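Local coordinates for uncharacterized protein BF1531 (Bacteroides fragilis, PDB 3SLR) that is of unknown function but binds magnesium in its phosphatase-like domain, and probably acts as a hydrolase on ester bonds, at residues N102-R113 / Q150-I161. Residues are numbered along the deposited sequence; the frame is centred on the assembly and turned at random.
Sequences NKLADDRLDFVR and QLTKLNYELMNI
Leu109 is a knob in a hole formed by Leu154, Glu157, Leu158 and Ile161. With its CG beside the backbone N (chi1 -70°), its two methyls reach the facing helix: CD1 lies 3.4 Å from Glu157 CB, and CD2 meets Ile161 CD1 at 3.6 Å. Leu154 runs antiparallel alongside Leu109, its CD1 3.7 Å from Leu109 CG. Deeper, toward Tyr125 of strand 122-126, Val112 lies roughly perpendicular to Leu158, whose CD2 meets both Val112 methyls. Near the N-terminal end of helix 104-118, Ala105 CB and Leu154 CB touch at 3.9 Å. Here the bent Gln150 side chain takes a first-turn N-H lacking an i-4 carbonyl within the helix: its OE1 accepts Ala105 N at 2.8 Å, nearly straight (166°) and in the carbonyl plane. The extended Lys153 passes Ala105 CB and sets NZ 2.9 Å from Asp106 OD1, above the carboxylate plane, in a salt bridge. Two waters tie Lys153 NZ and the Gln150 amide to Asn102 O. Segments 104-113 and 150-161 run in the same general direction, crossing at -29°; helices 104-118 and 147-164 flank one side of the five-stranded parallel sheet (order 2-1-3-4-5) of the FkbH N-terminal domain, a three-layer α/β fold as in the SGNH-hydrolase clan.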
loop_
_atom_site.group_PDB
_atom_site.type_symbol
_atom_site.label_atom_id
_atom_site.label_comp_id
_atom_site.label_asym_id
_atom_site.label_seq_id
_atom_site.Cartn_x
_atom_site.Cartn_y
_atom_site.Cartn_z
ATOM N N ASN A 102 2.904 9.737 -30.595
ATOM C CA ASN A 102 4.259 9.980 -30.107
ATOM C C ASN A 102 4.282 10.994 -28.972
ATOM O O ASN A 102 5.272 11.108 -28.247
ATOM C CB ASN A 102 5.155 10.469 -31.252
ATOM C CG ASN A 102 5.917 9.348 -31.911
ATOM O OD1 ASN A 102 6.559 8.545 -31.238
ATOM N ND2 ASN A 102 5.847 9.281 -33.240
ATOM N N LYS A 103 3.181 11.724 -28.818
ATOM C CA LYS A 103 3.083 12.768 -27.807
ATOM C C LYS A 103 2.136 12.383 -26.673
ATOM O O LYS A 103 1.815 13.219 -25.831
ATOM C CB LYS A 103 2.588 14.077 -28.439
ATOM C CG LYS A 103 3.574 14.715 -29.407
ATOM C CD LYS A 103 2.984 15.939 -30.079
ATOM C CE LYS A 103 3.949 16.522 -31.104
ATOM N NZ LYS A 103 3.255 17.411 -32.086
ATOM N N LEU A 104 1.677 11.131 -26.654
ATOM C CA LEU A 104 0.684 10.704 -25.660
ATOM C C LEU A 104 1.188 10.946 -24.240
ATOM O O LEU A 104 0.560 11.646 -23.448
ATOM C CB LEU A 104 0.337 9.220 -25.828
ATOM C CG LEU A 104 -0.855 8.731 -24.990
ATOM C CD1 LEU A 104 -2.159 9.256 -25.564
ATOM C CD2 LEU A 104 -0.885 7.220 -24.921
ATOM N N ALA A 105 2.324 10.347 -23.909
ATOM C CA ALA A 105 2.890 10.522 -22.579
ATOM C C ALA A 105 3.206 11.984 -22.281
ATOM O O ALA A 105 2.852 12.496 -21.217
ATOM C CB ALA A 105 4.127 9.661 -22.401
ATOM N N ASP A 106 3.888 12.647 -23.214
ATOM C CA ASP A 106 4.279 14.045 -23.008
ATOM C C ASP A 106 3.084 14.950 -22.702
ATOM O O ASP A 106 3.144 15.775 -21.796
ATOM C CB ASP A 106 5.037 14.588 -24.222
ATOM C CG ASP A 106 6.436 14.002 -24.356
ATOM O OD1 ASP A 106 7.014 13.586 -23.330
ATOM O OD2 ASP A 106 6.957 13.975 -25.494
ATOM N N ASP A 107 2.004 14.796 -23.454
ATOM C CA ASP A 107 0.825 15.631 -23.236
ATOM C C ASP A 107 0.197 15.398 -21.862
ATOM O O ASP A 107 -0.207 16.347 -21.177
ATOM C CB ASP A 107 -0.224 15.393 -24.327
ATOM C CG ASP A 107 0.192 15.956 -25.682
ATOM O OD1 ASP A 107 1.163 16.745 -25.749
ATOM O OD2 ASP A 107 -0.470 15.618 -26.686
ATOM N N ARG A 108 0.099 14.130 -21.475
ATOM C CA ARG A 108 -0.490 13.767 -20.194
ATOM C C ARG A 108 0.411 14.306 -19.090
ATOM O O ARG A 108 -0.071 14.893 -18.112
ATOM C CB ARG A 108 -0.651 12.240 -20.105
ATOM C CG ARG A 108 -1.236 11.712 -18.790
ATOM C CD ARG A 108 -2.550 12.402 -18.403
ATOM N NE ARG A 108 -3.570 12.458 -19.469
ATOM C CZ ARG A 108 -4.532 11.551 -19.661
ATOM N NH1 ARG A 108 -4.604 10.464 -18.903
ATOM N NH2 ARG A 108 -5.419 11.715 -20.636
ATOM N N LEU A 109 1.722 14.153 -19.273
ATOM C CA LEU A 109 2.688 14.657 -18.297
ATOM C C LEU A 109 2.586 16.176 -18.166
ATOM O O LEU A 109 2.674 16.710 -17.070
ATOM C CB LEU A 109 4.115 14.239 -18.661
ATOM C CG LEU A 109 4.435 12.751 -18.498
ATOM C CD1 LEU A 109 5.703 12.415 -19.242
ATOM C CD2 LEU A 109 4.584 12.421 -17.010
ATOM N N ASP A 110 2.385 16.869 -19.283
ATOM C CA ASP A 110 2.174 18.310 -19.230
ATOM C C ASP A 110 0.953 18.656 -18.375
ATOM O O ASP A 110 0.987 19.600 -17.577
ATOM C CB ASP A 110 2.021 18.903 -20.638
ATOM C CG ASP A 110 3.349 19.014 -21.379
ATOM O OD1 ASP A 110 4.413 18.902 -20.732
ATOM O OD2 ASP A 110 3.326 19.227 -22.615
ATOM N N PHE A 111 -0.134 17.905 -18.542
ATOM C CA PHE A 111 -1.326 18.187 -17.757
ATOM C C PHE A 111 -1.052 17.955 -16.273
ATOM O O PHE A 111 -1.471 18.741 -15.416
ATOM C CB PHE A 111 -2.522 17.340 -18.181
ATOM C CG PHE A 111 -3.710 17.542 -17.290
ATOM C CD1 PHE A 111 -4.460 18.706 -17.379
ATOM C CD2 PHE A 111 -4.044 16.604 -16.329
ATOM C CE1 PHE A 111 -5.541 18.923 -16.534
ATOM C CE2 PHE A 111 -5.125 16.811 -15.475
ATOM C CZ PHE A 111 -5.877 17.976 -15.582
ATOM N N VAL A 112 -0.353 16.863 -15.969
ATOM C CA VAL A 112 -0.013 16.573 -14.580
ATOM C C VAL A 112 0.827 17.697 -13.957
ATOM O O VAL A 112 0.557 18.133 -12.831
ATOM C CB VAL A 112 0.679 15.209 -14.444
ATOM C CG1 VAL A 112 1.156 14.988 -13.009
ATOM C CG2 VAL A 112 -0.276 14.104 -14.867
ATOM N N ARG A 113 1.831 18.183 -14.684
ATOM C CA ARG A 113 2.633 19.298 -14.174
ATOM C C ARG A 113 1.795 20.556 -13.971
ATOM O O ARG A 113 1.978 21.288 -12.993
ATOM C CB ARG A 113 3.815 19.595 -15.101
ATOM C CG ARG A 113 4.840 18.465 -15.145
ATOM C CD ARG A 113 6.187 18.939 -15.681
ATOM N NE ARG A 113 6.909 19.722 -14.677
ATOM C CZ ARG A 113 8.226 19.922 -14.691
ATOM N NH1 ARG A 113 8.963 19.394 -15.663
ATOM N NH2 ARG A 113 8.806 20.645 -13.736
ATOM N N GLN A 150 4.544 4.272 -24.875
ATOM C CA GLN A 150 4.070 5.520 -24.287
ATOM C C GLN A 150 3.688 5.356 -22.821
ATOM O O GLN A 150 3.976 6.227 -21.996
ATOM C CB GLN A 150 2.915 6.093 -25.104
ATOM C CG GLN A 150 3.385 6.622 -26.452
ATOM C CD GLN A 150 4.317 7.814 -26.289
ATOM O OE1 GLN A 150 4.028 8.739 -25.520
ATOM N NE2 GLN A 150 5.446 7.790 -26.997
ATOM N N LEU A 151 3.045 4.240 -22.490
ATOM C CA LEU A 151 2.637 4.020 -21.100
ATOM C C LEU A 151 3.832 3.799 -20.168
ATOM O O LEU A 151 3.847 4.276 -19.043
ATOM C CB LEU A 151 1.659 2.848 -20.993
ATOM C CG LEU A 151 0.783 2.986 -19.748
ATOM C CD1 LEU A 151 -0.114 4.193 -19.952
ATOM C CD2 LEU A 151 -0.070 1.751 -19.505
ATOM N N THR A 152 4.827 3.068 -20.646
ATOM C CA THR A 152 6.043 2.818 -19.884
ATOM C C THR A 152 6.809 4.117 -19.627
ATOM O O THR A 152 7.270 4.374 -18.512
ATOM C CB THR A 152 6.926 1.799 -20.621
ATOM O OG1 THR A 152 6.161 0.613 -20.862
ATOM C CG2 THR A 152 8.180 1.448 -19.794
ATOM N N LYS A 153 6.922 4.942 -20.658
ATOM C CA LYS A 153 7.492 6.282 -20.521
ATOM C C LYS A 153 6.690 7.111 -19.513
ATOM O O LYS A 153 7.253 7.736 -18.604
ATOM C CB LYS A 153 7.513 6.988 -21.889
ATOM C CG LYS A 153 7.889 8.470 -21.831
ATOM C CD LYS A 153 7.942 9.076 -23.239
ATOM C CE LYS A 153 8.076 10.599 -23.199
ATOM N NZ LYS A 153 8.170 11.183 -24.577
ATOM N N LEU A 154 5.370 7.130 -19.685
ATOM C CA LEU A 154 4.496 7.892 -18.792
ATOM C C LEU A 154 4.686 7.512 -17.316
ATOM O O LEU A 154 4.832 8.385 -16.467
ATOM C CB LEU A 154 3.034 7.722 -19.211
ATOM C CG LEU A 154 1.929 8.388 -18.380
ATOM C CD1 LEU A 154 2.147 9.891 -18.264
ATOM C CD2 LEU A 154 0.577 8.091 -19.008
ATOM N N ASN A 155 4.678 6.219 -17.003
ATOM C CA ASN A 155 4.772 5.805 -15.600
ATOM C C ASN A 155 6.119 6.166 -14.996
ATOM O O ASN A 155 6.213 6.528 -13.814
ATOM C CB ASN A 155 4.496 4.308 -15.440
ATOM C CG ASN A 155 3.024 4.002 -15.385
ATOM O OD1 ASN A 155 2.261 4.734 -14.757
ATOM N ND2 ASN A 155 2.602 2.938 -16.064
ATOM N N TYR A 156 7.163 6.073 -15.810
ATOM C CA TYR A 156 8.503 6.450 -15.367
ATOM C C TYR A 156 8.571 7.942 -15.051
ATOM O O TYR A 156 9.007 8.336 -13.971
ATOM C CB TYR A 156 9.557 6.065 -16.412
ATOM C CG TYR A 156 10.947 6.598 -16.106
ATOM C CD1 TYR A 156 11.644 6.182 -14.975
ATOM C CD2 TYR A 156 11.555 7.517 -16.954
ATOM C CE1 TYR A 156 12.913 6.678 -14.693
ATOM C CE2 TYR A 156 12.814 8.016 -16.686
ATOM C CZ TYR A 156 13.487 7.594 -15.556
ATOM O OH TYR A 156 14.735 8.101 -15.307
ATOM N N GLU A 157 8.122 8.771 -15.986
ATOM C CA GLU A 157 8.176 10.219 -15.778
ATOM C C GLU A 157 7.247 10.694 -14.659
ATOM O O GLU A 157 7.540 11.676 -13.989
ATOM C CB GLU A 157 7.875 10.970 -17.079
ATOM C CG GLU A 157 8.920 10.749 -18.168
ATOM C CD GLU A 157 10.326 11.190 -17.767
ATOM O OE1 GLU A 157 10.490 11.878 -16.730
ATOM O OE2 GLU A 157 11.277 10.844 -18.499
ATOM N N LEU A 158 6.128 9.999 -14.455
ATOM C CA LEU A 158 5.258 10.314 -13.330
ATOM C C LEU A 158 6.014 10.181 -12.023
ATOM O O LEU A 158 5.827 10.974 -11.103
ATOM C CB LEU A 158 4.034 9.396 -13.299
ATOM C CG LEU A 158 2.843 9.775 -14.167
ATOM C CD1 LEU A 158 1.825 8.640 -14.115
ATOM C CD2 LEU A 158 2.234 11.096 -13.687
HETATM N N MSE A 159 6.868 9.172 -11.925
HETATM C CA MSE A 159 7.641 9.027 -10.695
HETATM C C MSE A 159 8.611 10.194 -10.507
HETATM O O MSE A 159 8.802 10.690 -9.387
HETATM C CB MSE A 159 8.357 7.680 -10.669
HETATM C CG MSE A 159 7.373 6.534 -10.667
HETATM SE SE MSE A 159 8.236 4.827 -10.227
HETATM C CE MSE A 159 6.680 3.655 -10.530
ATOM N N ASN A 160 9.212 10.642 -11.604
ATOM C CA ASN A 160 10.074 11.814 -11.560
ATOM C C ASN A 160 9.302 13.074 -11.164
ATOM O O ASN A 160 9.809 13.902 -10.410
ATOM C CB ASN A 160 10.826 11.995 -12.881
ATOM C CG ASN A 160 11.802 10.857 -13.151
ATOM O OD1 ASN A 160 12.310 10.233 -12.218
ATOM N ND2 ASN A 160 12.061 10.578 -14.430
ATOM N N ILE A 161 8.066 13.210 -11.640
ATOM C CA ILE A 161 7.231 14.322 -11.189
ATOM C C ILE A 161 7.014 14.266 -9.674
ATOM O O ILE A 161 7.100 15.291 -8.992
ATOM C CB ILE A 161 5.881 14.383 -11.933
ATOM C CG1 ILE A 161 6.101 14.773 -13.395
ATOM C CG2 ILE A 161 4.931 15.391 -11.268
ATOM C CD1 ILE A 161 4.835 14.703 -14.220
HETATM O O HOH W 1 5.202 11.175 -25.430
HETATM O O HOH W 2 7.572 9.603 -27.336
#